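Local structure of DNA ligase D 3'-phosphoesterase domain-containing protein (Methanocella paludicola, 5DMP) at residues L121-G126 with R130-F135; L85-P90 with R94-Q99. The protein is an archaeal phosphoesterase of non-homologous end joining that probably removes blocking groups, such as 3'-phosphates, from broken DNA ends. All blocks are in the same frame, centred on the assembly; numbering follows the deposited sequence.

Contact 1: L121-G126 with R130-F135; sequences LIRTGG and RGWLFF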
ATOM      1  N   LEU A 121       7.182   6.357  -2.283  1.00 26.50           N
ATOM      2  CA  LEU A 121       7.672   5.567  -1.136  1.00 26.50           C
ATOM      3  C   LEU A 121       9.181   5.888  -1.055  1.00 26.74           C
ATOM      4  O   LEU A 121       9.879   5.617  -2.017  1.00 29.95           O
ATOM      5  CB  LEU A 121       7.546   4.053  -1.422  1.00 28.86           C
ATOM      6  CG  LEU A 121       6.227   3.468  -0.973  1.00 33.34           C
ATOM      7  CD1 LEU A 121       6.131   2.086  -1.670  1.00 33.64           C
ATOM      8  CD2 LEU A 121       6.159   3.333   0.555  1.00 28.14           C
ATOM      9  N   ILE A 122       9.604   6.492   0.057  1.00 28.65           N
ATOM     10  CA  ILE A 122      11.014   6.995   0.136  1.00 30.64           C
ATOM     11  C   ILE A 122      11.705   6.332   1.304  1.00 30.62           C
ATOM     12  O   ILE A 122      11.237   6.486   2.453  1.00 32.67           O
ATOM     13  CB  ILE A 122      11.031   8.550   0.387  1.00 31.50           C
ATOM     14  CG1 ILE A 122      10.305   9.267  -0.786  1.00 33.40           C
ATOM     15  CG2 ILE A 122      12.514   9.076   0.508  1.00 34.41           C
ATOM     16  CD1 ILE A 122      10.953   9.008  -2.137  1.00 33.97           C
ATOM     17  N   ARG A 123      12.863   5.659   1.057  1.00 31.05           N
ATOM     18  CA  ARG A 123      13.489   4.932   2.175  1.00 30.83           C
ATOM     19  C   ARG A 123      14.221   5.931   3.090  1.00 40.25           C
ATOM     20  O   ARG A 123      14.763   6.916   2.601  1.00 39.32           O
ATOM     21  CB  ARG A 123      14.461   3.878   1.688  1.00 32.62           C
ATOM     22  CG  ARG A 123      15.037   3.138   2.873  1.00 37.71           C
ATOM     23  CD  ARG A 123      15.758   1.912   2.378  1.00 42.26           C
ATOM     24  NE  ARG A 123      16.800   2.329   1.475  1.00 46.40           N
ATOM     25  CZ  ARG A 123      17.055   1.704   0.330  1.00 48.64           C
ATOM     26  NH1 ARG A 123      16.299   0.666  -0.058  1.00 48.24           N
ATOM     27  NH2 ARG A 123      18.037   2.150  -0.441  1.00 48.49           N
ATOM     28  N   THR A 124      14.169   5.719   4.409  1.00 50.37           N
ATOM     29  CA  THR A 124      14.920   6.571   5.345  1.00 52.89           C
ATOM     30  C   THR A 124      16.072   5.769   6.028  1.00 60.23           C
ATOM     31  O   THR A 124      16.032   4.545   6.070  1.00 56.57           O
ATOM     32  CB  THR A 124      14.033   7.190   6.429  1.00 51.20           C
ATOM     33  OG1 THR A 124      13.931   6.304   7.552  1.00 43.50           O
ATOM     34  CG2 THR A 124      12.619   7.553   5.901  1.00 42.12           C
ATOM     35  N   GLY A 125      17.072   6.449   6.587  1.00 63.49           N
ATOM     36  CA  GLY A 125      18.194   5.731   7.229  1.00 68.64           C
ATOM     37  C   GLY A 125      17.985   5.516   8.725  1.00 65.70           C
ATOM     38  O   GLY A 125      18.601   4.616   9.351  1.00 60.49           O
ATOM     39  N   GLY A 126      17.102   6.343   9.293  1.00 58.31           N
ATOM     40  CA  GLY A 126      17.007   6.489  10.741  1.00 54.56           C
ATOM     41  C   GLY A 126      15.620   6.552  11.364  1.00 60.67           C
ATOM     42  O   GLY A 126      15.525   6.837  12.568  1.00 55.59           O
ATOM     43  N   ARG A 130      13.078   0.378  10.263  1.00 52.31           N
ATOM     44  CA  ARG A 130      13.528   0.625   8.853  1.00 48.23           C
ATOM     45  C   ARG A 130      12.492   1.411   8.034  1.00 46.86           C
ATOM     46  O   ARG A 130      12.226   1.083   6.841  1.00 43.03           O
ATOM     47  CB  ARG A 130      13.805  -0.668   8.087  1.00 50.93           C
ATOM     48  CG  ARG A 130      14.963  -1.541   8.523  1.00 65.15           C
ATOM     49  CD  ARG A 130      15.123  -2.667   7.497  1.00 74.91           C
ATOM     50  NE  ARG A 130      16.231  -3.572   7.844  1.00 87.83           N
ATOM     51  CZ  ARG A 130      17.517  -3.387   7.523  1.00 83.56           C
ATOM     52  NH1 ARG A 130      17.911  -2.317   6.817  1.00 71.80           N
ATOM     53  NH2 ARG A 130      18.418  -4.283   7.919  1.00 78.94           N
ATOM     54  N   GLY A 131      11.892   2.407   8.673  1.00 41.32           N
ATOM     55  CA  GLY A 131      10.887   3.216   8.045  1.00 42.12           C
ATOM     56  C   GLY A 131      11.153   3.727   6.635  1.00 39.08           C
ATOM     57  O   GLY A 131      12.279   4.075   6.226  1.00 40.91           O
ATOM     58  N   TRP A 132      10.072   3.784   5.871  1.00 30.75           N
ATOM     59  CA  TRP A 132      10.035   4.548   4.630  1.00 27.99           C
ATOM     60  C   TRP A 132       8.925   5.532   4.855  1.00 27.35           C
ATOM     61  O   TRP A 132       8.127   5.375   5.752  1.00 29.91           O
ATOM     62  CB  TRP A 132       9.606   3.635   3.472  1.00 27.95           C
ATOM     63  CG  TRP A 132      10.591   2.573   3.031  1.00 24.97           C
ATOM     64  CD1 TRP A 132      11.198   1.640   3.801  1.00 29.32           C
ATOM     65  CD2 TRP A 132      11.005   2.340   1.689  1.00 25.64           C
ATOM     66  NE1 TRP A 132      12.036   0.845   3.014  1.00 29.06           N
ATOM     67  CE2 TRP A 132      11.902   1.229   1.705  1.00 26.35           C
ATOM     68  CE3 TRP A 132      10.722   2.989   0.470  1.00 26.85           C
ATOM     69  CZ2 TRP A 132      12.507   0.727   0.534  1.00 28.84           C
ATOM     70  CZ3 TRP A 132      11.321   2.513  -0.727  1.00 29.25           C
ATOM     71  CH2 TRP A 132      12.225   1.386  -0.683  1.00 31.52           C
ATOM     72  N   LEU A 133       8.914   6.582   4.037  1.00 27.76           N
ATOM     73  CA  LEU A 133       7.851   7.582   4.089  1.00 29.96           C
ATOM     74  C   LEU A 133       6.947   7.197   2.887  1.00 27.08           C
ATOM     75  O   LEU A 133       7.463   6.881   1.824  1.00 29.51           O
ATOM     76  CB  LEU A 133       8.443   8.944   3.737  1.00 30.65           C
ATOM     77  CG  LEU A 133       9.489   9.488   4.737  1.00 36.08           C
ATOM     78  CD1 LEU A 133       9.967  10.837   4.202  1.00 37.11           C
ATOM     79  CD2 LEU A 133       8.794   9.542   6.088  1.00 33.10           C
ATOM     80  N   PHE A 134       5.624   7.254   3.073  1.00 24.82           N
ATOM     81  CA  PHE A 134       4.693   6.930   2.013  1.00 23.79           C
ATOM     82  C   PHE A 134       3.780   8.170   1.876  1.00 25.90           C
ATOM     83  O   PHE A 134       3.136   8.568   2.855  1.00 27.87           O
ATOM     84  CB  PHE A 134       3.845   5.721   2.465  1.00 25.11           C
ATOM     85  CG  PHE A 134       2.669   5.374   1.566  1.00 28.78           C
ATOM     86  CD1 PHE A 134       2.800   5.290   0.178  1.00 29.17           C
ATOM     87  CD2 PHE A 134       1.451   5.015   2.148  1.00 31.81           C
ATOM     88  CE1 PHE A 134       1.722   4.909  -0.631  1.00 27.42           C
ATOM     89  CE2 PHE A 134       0.370   4.623   1.367  1.00 33.88           C
ATOM     90  CZ  PHE A 134       0.494   4.575  -0.044  1.00 31.72           C
ATOM     91  N   PHE A 135       3.741   8.766   0.705  1.00 25.66           N
ATOM     92  CA  PHE A 135       2.853   9.954   0.592  1.00 26.31           C
ATOM     93  C   PHE A 135       2.301  10.124  -0.822  1.00 26.08           C
ATOM     94  O   PHE A 135       2.915   9.755  -1.827  1.00 24.77           O
ATOM     95  CB  PHE A 135       3.587  11.263   1.122  1.00 26.90           C
ATOM     96  CG  PHE A 135       4.876  11.508   0.471  1.00 27.27           C
ATOM     97  CD1 PHE A 135       4.949  12.286  -0.711  1.00 29.27           C
ATOM     98  CD2 PHE A 135       6.079  10.965   1.011  1.00 30.42           C
ATOM     99  CE1 PHE A 135       6.177  12.532  -1.337  1.00 33.13           C
ATOM    100  CE2 PHE A 135       7.298  11.213   0.376  1.00 31.53           C
ATOM    101  CZ  PHE A 135       7.366  11.981  -0.788  1.00 34.28           C
TER
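R123 lies over one face of the W132 indole, a worked case of an arginine whose carbon chain does apolar work. R123 CB stands 3.7 Å from the centroid of the W132 six-membered ring, 11° off its normal, in a CH-pi contact. With CG anti to the backbone N (chi1 -178°), the R123 chain continues along the indole, and its guanidinium, turned 81° from the ring plane, is held by a hydrogen bond from NH2 to D102 O. L121 meets the ring elsewhere: its carbonyl carbon lies at the edge, in plane, and its CB is 3.8 Å from W132 CE3. On the sheet face that carries L121, W132 and F134, L121 CD2 also reaches F134 CB at 3.8 Å. Replacing W132 by alanine would probably open a gap beside L121, strip the R123 methylenes of the ring they lie on, and leave W31 and Y101 without this aromatic partner. I122, on the opposite face with L133, brings CG1 within 3.8 Å of F135 CE2.

Outward, I122 and L133 form a hydrogen-bonded pair, with I122 N to L133 O and L133 N to I122 O both 2.8 Å, flanked by the non-hydrogen-bonded pairs L121-F134 and R123-W132. At the polar edge G131 O accepts twice from T124: T124 N comes in the carbonyl plane, whereas T124 OG1, 3.1 Å from G131 O, donates from above it and accepts from I127 N. Alternating pairs closed by a loop characterise an antiparallel beta hairpin, here strands 118-123 and 132-136 of the phosphoesterase's antiparallel sheet.

Contact 2: L85-P90 with R94-Q99; sequences LREEKP and RMTIEQ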
ATOM      1  N   LEU A  85       6.399   5.481 -12.497  1.00 29.81           N
ATOM      2  CA  LEU A  85       6.602   6.811 -13.084  1.00 27.49           C
ATOM      3  C   LEU A  85       8.083   7.048 -13.415  1.00 31.85           C
ATOM      4  O   LEU A  85       8.393   7.914 -14.256  1.00 34.67           O
ATOM      5  CB  LEU A  85       6.086   7.905 -12.132  1.00 29.08           C
ATOM      6  CG  LEU A  85       4.543   7.858 -12.036  1.00 30.12           C
ATOM      7  CD1 LEU A  85       4.053   8.800 -10.980  1.00 35.04           C
ATOM      8  CD2 LEU A  85       3.923   8.164 -13.383  1.00 32.08           C
ATOM      9  N   ARG A  86       8.977   6.324 -12.741  1.00 32.75           N
ATOM     10  CA  ARG A  86      10.427   6.550 -12.953  1.00 34.73           C
ATOM     11  C   ARG A  86      10.987   6.000 -14.262  1.00 40.33           C
ATOM     12  O   ARG A  86      12.168   6.222 -14.553  1.00 41.60           O
ATOM     13  CB  ARG A  86      11.261   6.135 -11.729  1.00 31.53           C
ATOM     14  CG  ARG A  86      10.889   6.999 -10.517  1.00 35.31           C
ATOM     15  CD  ARG A  86      11.769   6.776  -9.326  1.00 34.20           C
ATOM     16  NE  ARG A  86      13.062   7.420  -9.595  1.00 37.96           N
ATOM     17  CZ  ARG A  86      14.221   7.127  -9.000  1.00 41.20           C
ATOM     18  NH1 ARG A  86      14.305   6.202  -8.045  1.00 33.07           N
ATOM     19  NH2 ARG A  86      15.322   7.819  -9.360  1.00 39.21           N
ATOM     20  N   GLU A  87      10.159   5.295 -15.034  1.00 42.21           N
ATOM     21  CA  GLU A  87      10.451   4.949 -16.462  1.00 47.54           C
ATOM     22  C   GLU A  87      10.158   6.063 -17.426  1.00 54.89           C
ATOM     23  O   GLU A  87      10.641   6.041 -18.586  1.00 43.26           O
ATOM     24  CB  GLU A  87       9.656   3.732 -16.922  1.00 50.32           C
ATOM     25  CG  GLU A  87      10.116   2.418 -16.328  1.00 50.79           C
ATOM     26  CD  GLU A  87      11.436   1.858 -16.926  1.00 59.72           C
ATOM     27  OE1 GLU A  87      11.710   0.659 -16.685  1.00 64.52           O
ATOM     28  OE2 GLU A  87      12.214   2.570 -17.618  1.00 59.05           O
ATOM     29  N   GLU A  88       9.391   7.052 -16.965  1.00 44.17           N
ATOM     30  CA  GLU A  88       9.022   8.207 -17.819  1.00 41.44           C
ATOM     31  C   GLU A  88       9.936   9.373 -17.772  1.00 49.47           C
ATOM     32  O   GLU A  88       9.538  10.503 -17.470  1.00 44.59           O
ATOM     33  CB  GLU A  88       7.606   8.607 -17.515  1.00 44.53           C
ATOM     34  CG  GLU A  88       6.692   7.389 -17.630  1.00 41.82           C
ATOM     35  CD  GLU A  88       5.241   7.807 -17.776  1.00 53.87           C
ATOM     36  OE1 GLU A  88       4.984   8.847 -18.462  1.00 51.97           O
ATOM     37  OE2 GLU A  88       4.373   7.126 -17.184  1.00 51.72           O
ATOM     38  N   LYS A  89      11.199   9.124 -18.114  1.00 43.07           N
ATOM     39  CA  LYS A  89      12.234  10.113 -17.841  1.00 47.41           C
ATOM     40  C   LYS A  89      13.166  10.177 -19.035  1.00 40.12           C
ATOM     41  O   LYS A  89      13.183   9.252 -19.833  1.00 44.61           O
ATOM     42  CB  LYS A  89      13.025   9.708 -16.590  1.00 46.73           C
ATOM     43  CG  LYS A  89      12.175   9.470 -15.352  1.00 47.77           C
ATOM     44  CD  LYS A  89      11.998  10.739 -14.566  1.00 52.22           C
ATOM     45  CE  LYS A  89      11.048  10.431 -13.430  1.00 56.42           C
ATOM     46  NZ  LYS A  89      10.247  11.632 -13.082  1.00 61.76           N
ATOM     47  N   PRO A  90      13.939  11.263 -19.147  1.00 46.70           N
ATOM     48  CA  PRO A  90      14.968  11.272 -20.197  1.00 46.70           C
ATOM     49  C   PRO A  90      16.050  10.182 -19.942  1.00 52.56           C
ATOM     50  O   PRO A  90      16.117   9.598 -18.829  1.00 49.63           O
ATOM     51  CB  PRO A  90      15.512  12.703 -20.118  1.00 53.71           C
ATOM     52  CG  PRO A  90      15.231  13.180 -18.718  1.00 53.59           C
ATOM     53  CD  PRO A  90      14.023  12.440 -18.251  1.00 46.49           C
ATOM     54  N   ARG A  94      16.091   7.145 -16.179  1.00 43.98           N
ATOM     55  CA  ARG A  94      15.078   6.094 -16.109  1.00 45.07           C
ATOM     56  C   ARG A  94      15.520   5.065 -15.067  1.00 52.67           C
ATOM     57  O   ARG A  94      16.721   4.821 -14.921  1.00 47.30           O
ATOM     58  CB  ARG A  94      14.899   5.440 -17.447  1.00 48.73           C
ATOM     59  CG  ARG A  94      14.872   6.435 -18.559  1.00 58.86           C
ATOM     60  CD  ARG A  94      13.677   6.147 -19.407  1.00 66.85           C
ATOM     61  NE  ARG A  94      13.956   5.309 -20.549  1.00 67.56           N
ATOM     62  CZ  ARG A  94      13.068   4.452 -21.050  1.00 74.94           C
ATOM     63  NH1 ARG A  94      11.878   4.287 -20.469  1.00 74.71           N
ATOM     64  NH2 ARG A  94      13.368   3.747 -22.121  1.00 67.40           N
ATOM     65  N   MET A  95      14.563   4.536 -14.301  1.00 39.80           N
ATOM     66  CA  MET A  95      14.817   3.583 -13.227  1.00 39.55           C
ATOM     67  C   MET A  95      13.712   2.535 -13.312  1.00 40.74           C
ATOM     68  O   MET A  95      12.526   2.914 -13.321  1.00 39.69           O
ATOM     69  CB  MET A  95      14.768   4.294 -11.867  1.00 37.96           C
ATOM     70  CG  MET A  95      15.952   5.181 -11.591  1.00 46.62           C
ATOM     71  SD  MET A  95      17.605   4.400 -11.448  1.00 55.52           S
ATOM     72  CE  MET A  95      18.554   5.864 -10.993  1.00 58.01           C
ATOM     73  N   THR A  96      14.051   1.237 -13.398  1.00 36.82           N
ATOM     74  CA  THR A  96      13.031   0.156 -13.324  1.00 35.51           C
ATOM     75  C   THR A  96      12.478   0.149 -11.895  1.00 31.74           C
ATOM     76  O   THR A  96      12.983   0.861 -11.038  1.00 34.07           O
ATOM     77  CB  THR A  96      13.663  -1.223 -13.589  1.00 38.71           C
ATOM     78  OG1 THR A  96      14.627  -1.488 -12.559  1.00 38.84           O
ATOM     79  CG2 THR A  96      14.364  -1.205 -14.945  1.00 40.23           C
ATOM     80  N   ILE A  97      11.409  -0.606 -11.631  1.00 36.37           N
ATOM     81  CA  ILE A  97      10.837  -0.622 -10.303  1.00 34.17           C
ATOM     82  C   ILE A  97      11.818  -1.250  -9.313  1.00 36.83           C
ATOM     83  O   ILE A  97      11.953  -0.791  -8.175  1.00 34.07           O
ATOM     84  CB  ILE A  97       9.407  -1.307 -10.305  1.00 35.83           C
ATOM     85  CG1 ILE A  97       8.608  -0.963  -9.009  1.00 35.15           C
ATOM     86  CG2 ILE A  97       9.542  -2.843 -10.465  1.00 36.09           C
ATOM     87  CD1 ILE A  97       8.278   0.547  -8.826  1.00 34.99           C
ATOM     88  N   GLU A  98      12.537  -2.310  -9.754  1.00 36.91           N
ATOM     89  CA  GLU A  98      13.535  -2.915  -8.896  1.00 39.38           C
ATOM     90  C   GLU A  98      14.684  -1.962  -8.594  1.00 34.96           C
ATOM     91  O   GLU A  98      15.122  -1.872  -7.444  1.00 38.97           O
ATOM     92  CB  GLU A  98      14.031  -4.289  -9.457  1.00 43.09           C
ATOM     93  CG  GLU A  98      12.944  -5.373  -9.620  1.00 43.79           C
ATOM     94  CD  GLU A  98      12.116  -5.244 -10.911  1.00 56.14           C
ATOM     95  OE1 GLU A  98      12.394  -4.361 -11.787  1.00 52.06           O
ATOM     96  OE2 GLU A  98      11.143  -6.045 -11.054  1.00 61.89           O
ATOM     97  N   GLN A  99      15.159  -1.231  -9.603  1.00 39.19           N
ATOM     98  CA  GLN A  99      16.213  -0.188  -9.378  1.00 39.53           C
ATOM     99  C   GLN A  99      15.707   0.912  -8.452  1.00 38.04           C
ATOM    100  O   GLN A  99      16.435   1.368  -7.551  1.00 34.87           O
ATOM    101  CB  GLN A  99      16.636   0.494 -10.674  1.00 39.13           C
ATOM    102  CG  GLN A  99      17.328  -0.448 -11.616  1.00 47.55           C
ATOM    103  CD  GLN A  99      17.653   0.170 -12.945  1.00 54.24           C
ATOM    104  OE1 GLN A  99      16.877   0.953 -13.528  1.00 45.46           O
ATOM    105  NE2 GLN A  99      18.809  -0.232 -13.477  1.00 56.67           N
TER
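R86 and M95 join the short 3-10 turn that follows strand 72-84 to the capped start of helix 97-103, and the contact illustrates how a loop can be fastened to a helix N-terminus with few bonds. M95 N donates to R86 O over 2.9 Å, from a position 48° out of the carbonyl plane. The two side chains then run alongside each other in the same direction, and M95 CG settles over one face of the R86 guanidinium, toward its rim, 3.5 Å from R86 NH2. That guanidinium is fixed from beyond the pair, since R86 NH1 bonds to Q103 OE1 and K105 O; the methionine packs on a flat group already held in place.

Toward the solvent, R94 bends back over the loop. R94 NH1 donates to E87 O over 2.9 Å, in line with a lone pair of that oxygen, which itself sits close to the guanidinium plane, while R94 CD passes K89 O at 3.2 Å. The E87 side chain starts away from segment 94-99, but a bend at CB-CG (chi2 -75°) brings the carboxylate back. E87 OE2 then lies 3.3 Å from R94 NH1 as a salt bridge of charges alone: the oxygen is well out of the guanidinium plane, and the two groups are turned 62° apart. The other oxygen, E87 OE1, comes 3.7 Å from T96 CG2, the two side chains lying alongside each other.

T96 is the N-cap residue, and it exchanges bonds with Q99: T96 OG1 accepts from Q99 N at 3.0 Å, and Q99 OE1 accepts from T96 N at 2.8 Å. This reciprocal pairing is a capping box, a recognised N-terminal helix motif, here starting helix 97-103 after the loop that leaves strand 72-84.

In the fold
The two contacts follow one another along the chain, contact 2 first. Their centres lie 19 Å apart and their nearest atoms about 7 Å, so they do not touch; helix 97-103 and strand 105-111 bridge them. The helix that begins in contact 2 presents Y101 and D102 to W132 and R123 of contact 1, while I106 of the strand touches both I97 and L121. Neither contact includes a residue of the vanadate pocket (H11, D19, R21, H53, Y57 and V74). In contact 1, L121 packs on L20 and L22, which alternate with D19 and R21; contact 2 follows strand 72-84, which bears V74, and its I97 touches M24 of strand 16-24.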